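Local coordinates for putative polysaccharide deacetylase (Bdellovibrio bacteriovorus HD100, PDB 5JP6), which probably removes acetyl groups from peptidoglycan sugars as a zinc-binding carbohydrate esterase of family CE-4, at residues Ser28-Ala33 with Ala58-Glu63; Val44-Glu47 with Ala51-Glu54; Leu182-Ile187 with Ala198-Thr203; Glu212-Val217 with His222-His227; Arg319-Val324 with Leu349-Asn354. The protein carries 1 engineered substitution. All blocks are in the same frame, centred on the assembly; numbering follows the deposited sequence. Where two conformers were deposited one is given.

Contact 1 (Ser28-Ala33 with Ala58-Glu63); sequences SSVRQA and ANWRHE
W60 reaches across the gap between two helices and meets S29 and V30 with the benzo part of its indole. S29 CB lies 3.8 Å from W60 CZ2, and V30 CG2 lies 4.1 Å from W60 CH2. Both come to the ring obliquely. The V30 side chain crosses that of W60 at about a right angle, and its CG2 branch meets the ring end. That branch sits beside the backbone N of V30, while CG1 is anti to that N (chi1 171°).

The five-membered ring takes part through water. One water lies 2.8 Å from S29 OG and accepts a weak bond of 3.1 Å from W60 NE1. It links the two polar groups at the side of the apolar touch. S29 OG also has a weak bond to Q25. E63 OE1 lies in the plane of the indole at the CD1 edge. The other oxygen of this carboxylate, E63 OE2, accepts a weak bond from N59 ND2 one turn earlier.

The backbones stay well apart, with S29 CA and W60 CA 10.7 Å from each other. A single large side chain therefore spans the helix pair. The contact joins helices 24-39 and 53-66 of the N-terminal helical part. W60 also packs on M74 and L78 of helix 71-83 and on L105 of helix 103-106. V30 rests on L85 and F93.

Contact 2 (Val44-Glu47 with Ala51-Glu54); sequences VEWE and ANPE
W46 meets N52 and P53 through the six-membered part of its indole and the indole nitrogen side. The apolar part is the touch with the proline: W46 CH2 lies 3.8 Å from P53 CD, with CZ2 close behind. The two side chains cross at about a right angle, and CD comes to the indole obliquely.

The mixed contact is with the asparagine amide. N52 ND2 lies 3.8 Å from W46 CZ2 and 4.0 Å from W46 CE2. Amide and indole planes are 39° apart, so this is neither a flat stack nor a T-shaped one. W46 has CG anti to its own backbone N (chi1 167°), which carries the ring from helix 43-47 across to this turn.

The hydrogen bond of the contact lies within 51-54. E54 N donates to N52 OD1 at 2.9 Å, with an N-H...O angle of 132°. The donor is tilted out of the carbonyl plane. This is an Asx turn with N52 as N-cap. P53 takes the first helical position, where its lack of an N-H costs nothing. The cap holds the amide oxygen on the helix start and leaves ND2 turned to the tryptophan.

The place is near the metal site: the W46 side chain is about 9 Å from the bound zinc. Around it, W46 stacks on W308 and packs against D36 and N37 of helix 24-39. P53 starts helix 53-66 and leans on L92, F93 and E96, the last in helix 94-98.

Contact 3 (Leu182-Ile187 with Ala198-Thr203); sequences LYTDAI and AMFFAT
This contact belongs to the beta-alpha-beta unit made of strand 170-176, helix 183-193 and strand 199-202, part of the parallel sheet of the NodB homology fold. The helix lies on the sheet, and F200 points from the strand toward it. Two methyl groups meet the far end of the F200 ring. I187 CG2 is 4.4 Å from F200 CZ and lies at the ring edge, near its plane. T184 CG2 is 4.4 Å from F200 CE2 and comes in obliquely. Both residues face the strand from successive turns, so the ring end is met by two branches.

Other neighbours of F200 include F175, with ring planes about 20° apart, H222, met edge-to-face, and L188 and L191 of the same helix. The F200 side chain also touches D336. T184 uses its two branches differently: CG2 goes to the ring, while OG1 hydrogen-bonds to D336 and to H180 N.

Across the two segments the contact is apolar and loose, held by dispersion and burial. The buried T184 hydroxyl is satisfied by its own polar partners. Its bond to D336 probably helps to fix the rotation that sends the methyl to F200.

Contact 4 (Glu212-Val217 with His222-His227); sequences EALKRV and HVIGSH. With ZN (zinc ion), chain B.
V217 and L214 press on I224, and V217 also meets H222. The contact is a helix-to-strand packing in the parallel sheet fold of the NodB homology family. Helix 211-219 leads through a short turn into strand 223-227, which carries a zinc ligand.

The apolar contacts come first. V217 CG1 is 3.6 Å from I224 CD1, the closest apolar touch. L214 CD1 meets I224 CG2 at 3.9 Å. The two branches of the isoleucine thus divide the work, one for each helix residue. CG2 is anti to the backbone N of I224, and CG1 is beside that N (chi1 -50°). I224 also packs on V265 and L269 of helix 251-269. H222 CB is 4.0 Å from V217 CG1.

At the turn, V217 O sits at the edge of the H222 ring, near its plane, 3.4 Å from H222 CD2. This is a close approach, not a bond. The ring's ND1 accepts from A198 N, which probably helps to fix the ring's rotation.

The charged pairs lie along the helix. The salt bridge between K215 NZ and E212 OE2 is long, at 3.7 Å. R216 NE pairs with D185 on helix 183-193.

The metal contact is at the far end of the strand. D177 and Y280 are the other protein ligands of the zinc. H227 ND1 hydrogen-bonds to R277 O, which probably helps to hold the ring. H227 NE2 binds the zinc ion at 2.1 Å, with the metal displaced toward the CD2 side of the ring.

Contact 5 (Arg319-Val324 with Leu349-Asn354); sequences RVLANV and LRELYN
N354 ND2 donates to E351 OE2 at 3.1 Å, with an N-H...O angle of 156°. The oxygen lies close to the N354 amide plane, but the nitrogen stands above the carboxylate plane, 54° out of it. The amide oxygen, N354 OD1, lies at the edge of the R350 guanidinium. In the given one of two deposited R350 conformers, NE reaches it at 2.7 Å, so this bond is less certain. The other carboxylate oxygen, E351 OE1, forms a salt bridge with R355.

E351 turns its aliphatic part to the partner helix. L321 CD1 packs 3.6 Å from E351 CB and 3.8 Å from E351 CG. The E351 chain bends at chi2, which folds the carboxylate back over its own helix.

Helices 313-327 and 339-354 flank strand 330-335 in sequence and run side by side against the parallel sheet of the NodB homology fold. The axes of the two short segments are 11.1 Å apart and run 29° from parallel. Nearer the sheet, L352 CD2 is 4.1 Å from V324 CG1, and the two side chains cross at about a right angle. L352 also rests on V171 of strand 170-176, and V324 on I303 of strand 303-304.

Overall arrangement
Contacts 1 and 2 form one group in the N-terminal helices. Their centres are 12 Å apart, they share helix 53-66, and both segments of contact 2 fall between those of contact 1 along the chain. Contacts 3 and 4 follow in series, with centres 7 Å apart. Their strands 199-202 and 223-227 are neighbours in the parallel sheet, and a salt bridge also joins their helices. Contact 5 comes last, 19 Å from contact 3 between centres, in two helices packed on that sheet. Contacts 2 and 4 approach within about 6 Å, nearest atoms, close to the zinc. The helical part thus adjoins the metal site of the probably catalytic NodB fold.

Contact 1 (Ser28-Ala33 with Ala58-Glu63)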
# COMPACT_ATOMS: atom_id res chain seq x y z
N SER A 28 -4.21 -25.56 -7.32
CA SER A 28 -3.83 -25.73 -5.92
C SER A 28 -3.24 -24.42 -5.35
O SER A 28 -3.61 -24.01 -4.25
CB SER A 28 -2.88 -26.92 -5.78
OG SER A 28 -2.06 -26.82 -4.64
N SER A 29 -2.36 -23.77 -6.11
CA SER A 29 -1.73 -22.51 -5.69
C SER A 29 -2.80 -21.40 -5.58
O SER A 29 -2.79 -20.61 -4.61
CB SER A 29 -0.54 -22.10 -6.59
OG SER A 29 0.62 -22.88 -6.26
N VAL A 30 -3.72 -21.34 -6.54
CA VAL A 30 -4.78 -20.32 -6.48
C VAL A 30 -5.65 -20.49 -5.21
O VAL A 30 -5.88 -19.53 -4.43
CB VAL A 30 -5.68 -20.30 -7.73
CG1 VAL A 30 -6.89 -19.39 -7.51
CG2 VAL A 30 -4.88 -19.83 -8.94
N ARG A 31 -6.11 -21.70 -4.98
CA ARG A 31 -6.87 -22.01 -3.77
C ARG A 31 -6.04 -21.74 -2.49
O ARG A 31 -6.58 -21.27 -1.51
CB ARG A 31 -7.40 -23.45 -3.82
CG ARG A 31 -8.61 -23.61 -4.71
CD ARG A 31 -9.17 -25.02 -4.60
NE ARG A 31 -8.21 -25.96 -5.17
CZ ARG A 31 -8.05 -26.16 -6.47
NH1 ARG A 31 -8.81 -25.52 -7.36
NH2 ARG A 31 -7.12 -27.02 -6.88
N GLN A 32 -4.73 -22.00 -2.54
CA GLN A 32 -3.85 -21.78 -1.37
C GLN A 32 -3.69 -20.30 -0.98
O GLN A 32 -3.64 -19.91 0.20
CB GLN A 32 -2.48 -22.40 -1.62
CG GLN A 32 -1.59 -22.34 -0.38
CD GLN A 32 -0.19 -22.83 -0.63
OE1 GLN A 32 0.15 -23.22 -1.74
NE2 GLN A 32 0.64 -22.80 0.41
N ALA A 33 -3.62 -19.46 -1.99
CA ALA A 33 -3.56 -18.00 -1.76
C ALA A 33 -4.79 -17.53 -0.98
O ALA A 33 -4.71 -16.81 0.02
CB ALA A 33 -3.48 -17.28 -3.08
N ALA A 58 5.17 -14.09 -10.20
CA ALA A 58 6.57 -13.98 -10.56
C ALA A 58 7.09 -15.36 -10.97
O ALA A 58 7.78 -15.53 -11.98
CB ALA A 58 7.40 -13.40 -9.44
N ASN A 59 6.73 -16.38 -10.21
CA ASN A 59 7.17 -17.72 -10.56
C ASN A 59 6.54 -18.21 -11.86
O ASN A 59 7.22 -18.82 -12.67
CB ASN A 59 6.84 -18.70 -9.45
CG ASN A 59 7.25 -20.12 -9.81
OD1 ASN A 59 8.44 -20.42 -9.99
ND2 ASN A 59 6.28 -20.98 -9.97
N TRP A 60 5.25 -17.95 -12.05
CA TRP A 60 4.59 -18.33 -13.31
C TRP A 60 5.19 -17.61 -14.51
O TRP A 60 5.33 -18.20 -15.57
CB TRP A 60 3.05 -18.15 -13.26
CG TRP A 60 2.40 -19.14 -12.34
CD1 TRP A 60 2.78 -20.46 -12.15
CD2 TRP A 60 1.25 -18.94 -11.53
NE1 TRP A 60 1.95 -21.06 -11.25
CE2 TRP A 60 1.00 -20.16 -10.84
CE3 TRP A 60 0.40 -17.85 -11.30
CZ2 TRP A 60 -0.06 -20.32 -9.95
CZ3 TRP A 60 -0.65 -18.01 -10.42
CH2 TRP A 60 -0.87 -19.24 -9.74
N ARG A 61 5.55 -16.34 -14.37
CA ARG A 61 6.22 -15.67 -15.47
C ARG A 61 7.52 -16.38 -15.80
O ARG A 61 7.85 -16.52 -16.97
CB ARG A 61 6.49 -14.21 -15.17
CG ARG A 61 5.27 -13.33 -15.16
CD ARG A 61 5.60 -11.84 -15.19
NE ARG A 61 6.53 -11.45 -14.15
CZ ARG A 61 6.17 -11.10 -12.91
NH1 ARG A 61 4.90 -11.13 -12.52
NH2 ARG A 61 7.10 -10.75 -12.03
N HIS A 62 8.28 -16.80 -14.78
CA HIS A 62 9.54 -17.51 -15.01
C HIS A 62 9.30 -18.85 -15.70
O HIS A 62 9.94 -19.17 -16.70
CB HIS A 62 10.30 -17.69 -13.71
CG HIS A 62 11.62 -18.36 -13.89
ND1 HIS A 62 12.75 -17.67 -14.27
CD2 HIS A 62 11.97 -19.66 -13.80
CE1 HIS A 62 13.76 -18.52 -14.37
NE2 HIS A 62 13.31 -19.73 -14.08
N GLU A 63 8.32 -19.61 -15.22
CA GLU A 63 8.02 -20.92 -15.82
C GLU A 63 7.59 -20.79 -17.27
O GLU A 63 7.98 -21.59 -18.13
CB GLU A 63 6.93 -21.63 -15.01
CG GLU A 63 7.40 -21.98 -13.61
CD GLU A 63 6.37 -22.72 -12.79
OE1 GLU A 63 5.18 -22.78 -13.19
OE2 GLU A 63 6.79 -23.27 -11.75
O HOH W 1 2.22 -22.53 -8.54

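Contact 2 (Val44-Glu47 with Ala51-Glu54)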
# COMPACT_ATOMS: atom_id res chain seq x y z
N VAL A 44 2.15 -9.99 9.31
CA VAL A 44 3.38 -10.75 9.25
C VAL A 44 3.10 -12.21 8.82
O VAL A 44 3.79 -12.75 7.93
CB VAL A 44 4.11 -10.74 10.62
CG1 VAL A 44 5.29 -11.71 10.60
CG2 VAL A 44 4.57 -9.29 10.95
N GLU A 45 2.10 -12.84 9.44
CA GLU A 45 1.76 -14.20 9.03
C GLU A 45 1.44 -14.27 7.51
O GLU A 45 1.88 -15.17 6.81
CB GLU A 45 0.59 -14.75 9.86
CG GLU A 45 0.48 -16.26 9.75
CD GLU A 45 -0.57 -16.87 10.67
OE1 GLU A 45 -1.04 -16.19 11.62
OE2 GLU A 45 -0.91 -18.05 10.45
N TRP A 46 0.68 -13.30 7.00
CA TRP A 46 0.33 -13.29 5.58
C TRP A 46 1.55 -13.03 4.72
O TRP A 46 1.69 -13.64 3.63
CB TRP A 46 -0.75 -12.21 5.29
CG TRP A 46 -0.99 -11.86 3.87
CD1 TRP A 46 -0.82 -10.61 3.31
CD2 TRP A 46 -1.44 -12.71 2.80
NE1 TRP A 46 -1.14 -10.64 1.99
CE2 TRP A 46 -1.49 -11.92 1.63
CE3 TRP A 46 -1.74 -14.08 2.69
CZ2 TRP A 46 -1.90 -12.41 0.41
CZ3 TRP A 46 -2.13 -14.58 1.47
CH2 TRP A 46 -2.23 -13.73 0.34
N GLU A 47 2.40 -12.10 5.20
CA GLU A 47 3.74 -11.89 4.65
C GLU A 47 4.55 -13.19 4.58
O GLU A 47 5.32 -13.36 3.65
CB GLU A 47 4.52 -10.82 5.47
CG GLU A 47 4.70 -9.46 4.81
CD GLU A 47 6.05 -8.83 5.16
OE1 GLU A 47 6.31 -8.56 6.36
OE2 GLU A 47 6.88 -8.63 4.23
N ALA A 51 2.13 -18.61 -0.98
CA ALA A 51 1.19 -18.45 -2.08
C ALA A 51 0.72 -17.01 -2.18
O ALA A 51 -0.41 -16.75 -2.58
CB ALA A 51 0.00 -19.38 -1.89
N ASN A 52 1.60 -16.06 -1.84
CA ASN A 52 1.27 -14.67 -2.10
C ASN A 52 1.11 -14.47 -3.62
O ASN A 52 1.97 -14.85 -4.40
CB ASN A 52 2.36 -13.76 -1.59
CG ASN A 52 2.05 -12.31 -1.85
OD1 ASN A 52 2.26 -11.80 -2.94
ND2 ASN A 52 1.59 -11.64 -0.83
N PRO A 53 0.01 -13.86 -4.06
CA PRO A 53 -0.20 -13.77 -5.51
C PRO A 53 0.95 -13.12 -6.29
O PRO A 53 1.24 -13.57 -7.39
CB PRO A 53 -1.47 -12.92 -5.62
CG PRO A 53 -2.22 -13.28 -4.37
CD PRO A 53 -1.16 -13.37 -3.30
N GLU A 54 1.60 -12.12 -5.71
CA GLU A 54 2.73 -11.48 -6.40
C GLU A 54 3.84 -12.53 -6.64
O GLU A 54 4.42 -12.62 -7.75
CB GLU A 54 3.30 -10.33 -5.58
CG GLU A 54 4.31 -9.48 -6.34
CD GLU A 54 4.77 -8.28 -5.55
OE1 GLU A 54 4.50 -8.24 -4.33
OE2 GLU A 54 5.40 -7.38 -6.15

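Contact 3 (Leu182-Ile187 with Ala198-Thr203)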
# COMPACT_ATOMS: atom_id res chain seq x y z
N LEU A 182 -3.16 3.28 -10.79
CA LEU A 182 -4.52 3.77 -10.68
C LEU A 182 -4.95 4.14 -9.28
O LEU A 182 -5.49 5.22 -9.08
CB LEU A 182 -5.50 2.70 -11.18
CG LEU A 182 -5.45 2.35 -12.65
CD1 LEU A 182 -6.33 1.14 -12.97
CD2 LEU A 182 -5.87 3.57 -13.46
N TYR A 183 -4.71 3.24 -8.31
CA TYR A 183 -5.38 3.41 -7.02
C TYR A 183 -4.84 4.59 -6.23
O TYR A 183 -5.59 5.21 -5.45
CB TYR A 183 -5.33 2.16 -6.16
CG TYR A 183 -5.51 0.83 -6.86
CD1 TYR A 183 -6.41 0.64 -7.92
CD2 TYR A 183 -4.82 -0.27 -6.39
CE1 TYR A 183 -6.52 -0.60 -8.54
CE2 TYR A 183 -4.94 -1.51 -6.99
CZ TYR A 183 -5.80 -1.67 -8.07
OH TYR A 183 -5.88 -2.90 -8.69
N THR A 184 -3.56 4.87 -6.38
CA THR A 184 -2.96 5.93 -5.63
C THR A 184 -3.62 7.27 -5.96
O THR A 184 -3.89 8.08 -5.07
CB THR A 184 -1.41 5.96 -5.85
OG1 THR A 184 -0.86 4.74 -5.38
CG2 THR A 184 -0.79 7.13 -5.12
N ASP A 185 -3.89 7.51 -7.26
CA ASP A 185 -4.55 8.74 -7.67
C ASP A 185 -5.95 8.83 -7.01
O ASP A 185 -6.37 9.90 -6.63
CB ASP A 185 -4.61 8.88 -9.19
CG ASP A 185 -3.29 9.20 -9.80
OD1 ASP A 185 -2.65 10.15 -9.34
OD2 ASP A 185 -2.87 8.44 -10.75
N ALA A 186 -6.67 7.71 -6.89
CA ALA A 186 -7.97 7.74 -6.20
C ALA A 186 -7.80 8.15 -4.72
O ALA A 186 -8.56 8.96 -4.20
CB ALA A 186 -8.68 6.40 -6.29
N ILE A 187 -6.78 7.61 -4.07
CA ILE A 187 -6.47 7.97 -2.70
C ILE A 187 -6.11 9.48 -2.62
O ILE A 187 -6.61 10.21 -1.75
CB ILE A 187 -5.45 7.01 -2.08
CG1 ILE A 187 -6.12 5.65 -1.77
CG2 ILE A 187 -4.81 7.63 -0.84
CD1 ILE A 187 -5.16 4.50 -1.57
N ALA A 198 -0.96 12.96 4.09
CA ALA A 198 -0.58 11.60 4.48
C ALA A 198 0.89 11.34 4.23
O ALA A 198 1.57 12.12 3.56
CB ALA A 198 -1.43 10.59 3.69
N MET A 199 1.37 10.22 4.79
CA MET A 199 2.73 9.81 4.63
C MET A 199 2.70 8.57 3.67
O MET A 199 1.96 7.60 3.92
CB MET A 199 3.41 9.48 5.97
CG MET A 199 3.33 10.55 7.01
SD MET A 199 4.10 10.03 8.53
CE MET A 199 5.83 10.29 8.12
N PHE A 200 3.52 8.57 2.62
CA PHE A 200 3.64 7.44 1.71
C PHE A 200 5.01 6.82 1.82
O PHE A 200 6.03 7.50 1.66
CB PHE A 200 3.37 7.87 0.26
CG PHE A 200 1.95 8.29 0.01
CD1 PHE A 200 1.48 9.51 0.44
CD2 PHE A 200 1.06 7.43 -0.64
CE1 PHE A 200 0.15 9.89 0.23
CE2 PHE A 200 -0.25 7.80 -0.85
CZ PHE A 200 -0.71 9.03 -0.41
N PHE A 201 5.03 5.53 2.13
CA PHE A 201 6.26 4.76 2.20
C PHE A 201 6.31 3.90 0.94
O PHE A 201 5.82 2.78 0.87
CB PHE A 201 6.33 3.93 3.49
CG PHE A 201 6.37 4.78 4.73
CD1 PHE A 201 5.19 5.18 5.33
CD2 PHE A 201 7.56 5.18 5.29
CE1 PHE A 201 5.20 5.99 6.46
CE2 PHE A 201 7.59 5.97 6.43
CZ PHE A 201 6.41 6.38 7.01
N ALA A 202 6.91 4.49 -0.08
CA ALA A 202 6.91 3.93 -1.42
C ALA A 202 7.93 2.83 -1.54
O ALA A 202 8.94 2.85 -0.85
CB ALA A 202 7.21 5.04 -2.42
N THR A 203 7.69 1.87 -2.44
CA THR A 203 8.70 0.88 -2.67
C THR A 203 9.34 1.11 -4.05
O THR A 203 8.70 1.64 -4.98
CB THR A 203 8.06 -0.50 -2.53
OG1 THR A 203 9.04 -1.45 -2.09
CG2 THR A 203 7.32 -0.85 -3.86

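Contact 4 (Glu212-Val217 with His222-His227)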
# COMPACT_ATOMS: atom_id res chain seq x y z
N GLU A 212 5.30 8.97 -12.70
CA GLU A 212 4.39 10.11 -12.83
C GLU A 212 3.39 10.15 -11.70
O GLU A 212 3.08 11.23 -11.18
CB GLU A 212 3.70 10.13 -14.20
CG GLU A 212 4.69 10.28 -15.32
CD GLU A 212 5.47 11.60 -15.21
OE1 GLU A 212 4.85 12.68 -14.95
OE2 GLU A 212 6.70 11.57 -15.38
N ALA A 213 2.91 8.97 -11.29
CA ALA A 213 2.04 8.89 -10.13
C ALA A 213 2.76 9.39 -8.88
O ALA A 213 2.17 10.12 -8.09
CB ALA A 213 1.51 7.47 -9.93
N LEU A 214 4.04 9.04 -8.73
CA LEU A 214 4.79 9.52 -7.58
C LEU A 214 4.86 11.07 -7.59
O LEU A 214 4.73 11.72 -6.55
CB LEU A 214 6.18 8.91 -7.50
CG LEU A 214 6.90 9.16 -6.18
CD1 LEU A 214 6.30 8.33 -5.06
CD2 LEU A 214 8.40 8.88 -6.34
N LYS A 215 5.10 11.64 -8.77
CA LYS A 215 5.12 13.08 -8.88
C LYS A 215 3.79 13.72 -8.47
O LYS A 215 3.78 14.80 -7.88
CB LYS A 215 5.52 13.50 -10.27
CG LYS A 215 6.97 13.16 -10.65
CD LYS A 215 7.30 13.69 -12.03
CE LYS A 215 8.70 13.26 -12.41
NZ LYS A 215 9.05 13.83 -13.73
N ARG A 216 2.66 13.08 -8.78
CA ARG A 216 1.37 13.60 -8.33
C ARG A 216 1.21 13.52 -6.84
O ARG A 216 0.64 14.43 -6.24
CB ARG A 216 0.20 12.90 -9.03
CG ARG A 216 0.24 13.14 -10.57
CD ARG A 216 -1.00 12.59 -11.27
NE ARG A 216 -1.07 11.14 -11.34
CZ ARG A 216 -0.54 10.41 -12.30
NH1 ARG A 216 0.18 11.00 -13.26
NH2 ARG A 216 -0.68 9.09 -12.32
N VAL A 217 1.71 12.45 -6.21
CA VAL A 217 1.70 12.38 -4.74
C VAL A 217 2.49 13.58 -4.19
O VAL A 217 2.00 14.28 -3.29
CB VAL A 217 2.30 11.06 -4.21
CG1 VAL A 217 2.38 11.05 -2.68
CG2 VAL A 217 1.55 9.82 -4.72
N HIS A 222 2.17 15.69 0.20
CA HIS A 222 2.33 14.58 1.12
C HIS A 222 3.81 14.32 1.42
O HIS A 222 4.70 14.72 0.67
CB HIS A 222 1.66 13.34 0.54
CG HIS A 222 0.22 13.55 0.22
ND1 HIS A 222 -0.73 13.79 1.18
CD2 HIS A 222 -0.41 13.60 -0.97
CE1 HIS A 222 -1.91 13.95 0.59
NE2 HIS A 222 -1.73 13.83 -0.71
N VAL A 223 4.03 13.63 2.52
CA VAL A 223 5.36 13.11 2.87
C VAL A 223 5.59 11.83 2.09
O VAL A 223 4.70 10.99 1.97
CB VAL A 223 5.52 12.95 4.40
CG1 VAL A 223 6.67 12.02 4.72
CG2 VAL A 223 5.69 14.31 5.03
N ILE A 224 6.80 11.68 1.54
CA ILE A 224 7.17 10.50 0.78
C ILE A 224 8.54 9.99 1.24
O ILE A 224 9.54 10.64 1.02
CB ILE A 224 7.19 10.74 -0.72
CG1 ILE A 224 5.89 11.39 -1.19
CG2 ILE A 224 7.45 9.42 -1.47
CD1 ILE A 224 5.94 11.79 -2.66
N GLY A 225 8.51 8.81 1.87
CA GLY A 225 9.70 8.04 2.20
C GLY A 225 9.66 6.71 1.49
O GLY A 225 9.11 6.59 0.40
N SER A 226 10.22 5.69 2.12
CA SER A 226 10.31 4.38 1.47
C SER A 226 10.02 3.21 2.41
O SER A 226 10.06 3.36 3.61
CB SER A 226 11.66 4.24 0.76
OG SER A 226 12.72 4.04 1.65
N HIS A 227 9.67 2.07 1.79
CA HIS A 227 9.36 0.82 2.46
C HIS A 227 10.12 -0.24 1.68
O HIS A 227 9.92 -0.39 0.49
CB HIS A 227 7.87 0.49 2.48
CG HIS A 227 7.50 -0.79 3.12
ND1 HIS A 227 7.94 -1.16 4.36
CD2 HIS A 227 6.64 -1.79 2.72
CE1 HIS A 227 7.44 -2.35 4.68
NE2 HIS A 227 6.67 -2.75 3.70
ZN ZN B . 4.87 -3.27 2.85

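Contact 5 (Arg319-Val324 with Leu349-Asn354)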
# COMPACT_ATOMS: atom_id res chain seq x y z
N ARG A 319 -13.34 -2.63 10.65
CA ARG A 319 -12.11 -3.01 11.35
C ARG A 319 -11.20 -1.80 11.58
O ARG A 319 -10.73 -1.57 12.69
CB ARG A 319 -11.39 -4.08 10.58
CG ARG A 319 -10.05 -4.47 11.16
CD ARG A 319 -10.08 -4.86 12.64
NE ARG A 319 -10.96 -5.96 12.96
CZ ARG A 319 -10.63 -7.25 13.03
NH1 ARG A 319 -9.42 -7.69 12.76
NH2 ARG A 319 -11.56 -8.13 13.40
N VAL A 320 -10.95 -1.03 10.52
CA VAL A 320 -10.04 0.08 10.70
C VAL A 320 -10.61 1.12 11.68
O VAL A 320 -9.89 1.66 12.53
CB VAL A 320 -9.57 0.69 9.37
CG1 VAL A 320 -10.68 1.47 8.63
CG2 VAL A 320 -8.36 1.57 9.59
N LEU A 321 -11.91 1.42 11.57
CA LEU A 321 -12.49 2.39 12.49
C LEU A 321 -12.58 1.86 13.92
O LEU A 321 -12.36 2.60 14.86
CB LEU A 321 -13.84 2.88 11.97
CG LEU A 321 -13.79 3.76 10.71
CD1 LEU A 321 -15.16 3.85 10.05
CD2 LEU A 321 -13.26 5.14 11.05
N ALA A 322 -12.87 0.56 14.09
CA ALA A 322 -12.81 -0.03 15.44
C ALA A 322 -11.41 0.12 16.04
O ALA A 322 -11.26 0.48 17.21
CB ALA A 322 -13.22 -1.49 15.40
N ASN A 323 -10.37 -0.06 15.23
CA ASN A 323 -9.02 0.05 15.72
C ASN A 323 -8.66 1.49 16.00
O ASN A 323 -7.94 1.78 16.96
CB ASN A 323 -8.03 -0.60 14.76
CG ASN A 323 -8.05 -2.11 14.85
OD1 ASN A 323 -8.53 -2.69 15.82
ND2 ASN A 323 -7.53 -2.76 13.80
N VAL A 324 -9.11 2.41 15.14
CA VAL A 324 -8.91 3.85 15.44
C VAL A 324 -9.51 4.16 16.80
O VAL A 324 -8.84 4.78 17.66
CB VAL A 324 -9.57 4.76 14.36
CG1 VAL A 324 -9.61 6.20 14.83
CG2 VAL A 324 -8.82 4.64 13.02
N LEU A 349 -12.56 8.74 5.55
CA LEU A 349 -12.29 10.11 5.92
C LEU A 349 -13.52 10.80 6.54
O LEU A 349 -13.39 11.53 7.51
CB LEU A 349 -11.73 10.86 4.73
CG LEU A 349 -10.36 10.37 4.20
CD1 LEU A 349 -10.04 10.96 2.83
CD2 LEU A 349 -9.27 10.63 5.21
N ARG A 350 -14.68 10.58 5.94
CA ARG A 350 -15.91 11.13 6.49
C ARG A 350 -16.16 10.59 7.90
O ARG A 350 -16.53 11.35 8.80
CB ARG A 350 -17.09 10.88 5.55
CG ARG A 350 -18.46 11.33 6.07
CD ARG A 350 -18.60 12.81 6.43
NE ARG A 350 -19.76 13.08 7.29
CZ ARG A 350 -21.00 13.35 6.89
NH1 ARG A 350 -21.31 13.41 5.60
NH2 ARG A 350 -21.94 13.56 7.80
N GLU A 351 -15.96 9.29 8.10
CA GLU A 351 -16.16 8.72 9.45
C GLU A 351 -15.13 9.27 10.46
O GLU A 351 -15.52 9.53 11.60
CB GLU A 351 -16.16 7.22 9.43
CG GLU A 351 -17.48 6.64 8.99
CD GLU A 351 -18.58 7.02 9.99
OE1 GLU A 351 -18.40 6.76 11.22
OE2 GLU A 351 -19.58 7.62 9.55
N LEU A 352 -13.86 9.45 10.08
CA LEU A 352 -12.88 10.08 11.00
C LEU A 352 -13.46 11.43 11.44
O LEU A 352 -13.45 11.78 12.63
CB LEU A 352 -11.52 10.29 10.36
CG LEU A 352 -10.61 9.11 10.17
CD1 LEU A 352 -9.31 9.57 9.53
CD2 LEU A 352 -10.37 8.37 11.48
N TYR A 353 -13.90 12.23 10.47
CA TYR A 353 -14.47 13.52 10.76
C TYR A 353 -15.70 13.43 11.70
O TYR A 353 -15.75 14.11 12.74
CB TYR A 353 -14.85 14.21 9.45
CG TYR A 353 -15.40 15.58 9.64
CD1 TYR A 353 -14.55 16.66 9.86
CD2 TYR A 353 -16.76 15.81 9.56
CE1 TYR A 353 -15.04 17.93 10.00
CE2 TYR A 353 -17.26 17.09 9.71
CZ TYR A 353 -16.39 18.13 9.94
OH TYR A 353 -16.91 19.37 10.06
N ASN A 354 -16.61 12.50 11.38
CA ASN A 354 -17.81 12.28 12.17
C ASN A 354 -17.49 11.90 13.62
O ASN A 354 -18.22 12.28 14.59
CB ASN A 354 -18.74 11.23 11.56
CG ASN A 354 -19.44 11.68 10.29
OD1 ASN A 354 -19.53 12.87 10.00
ND2 ASN A 354 -19.93 10.69 9.53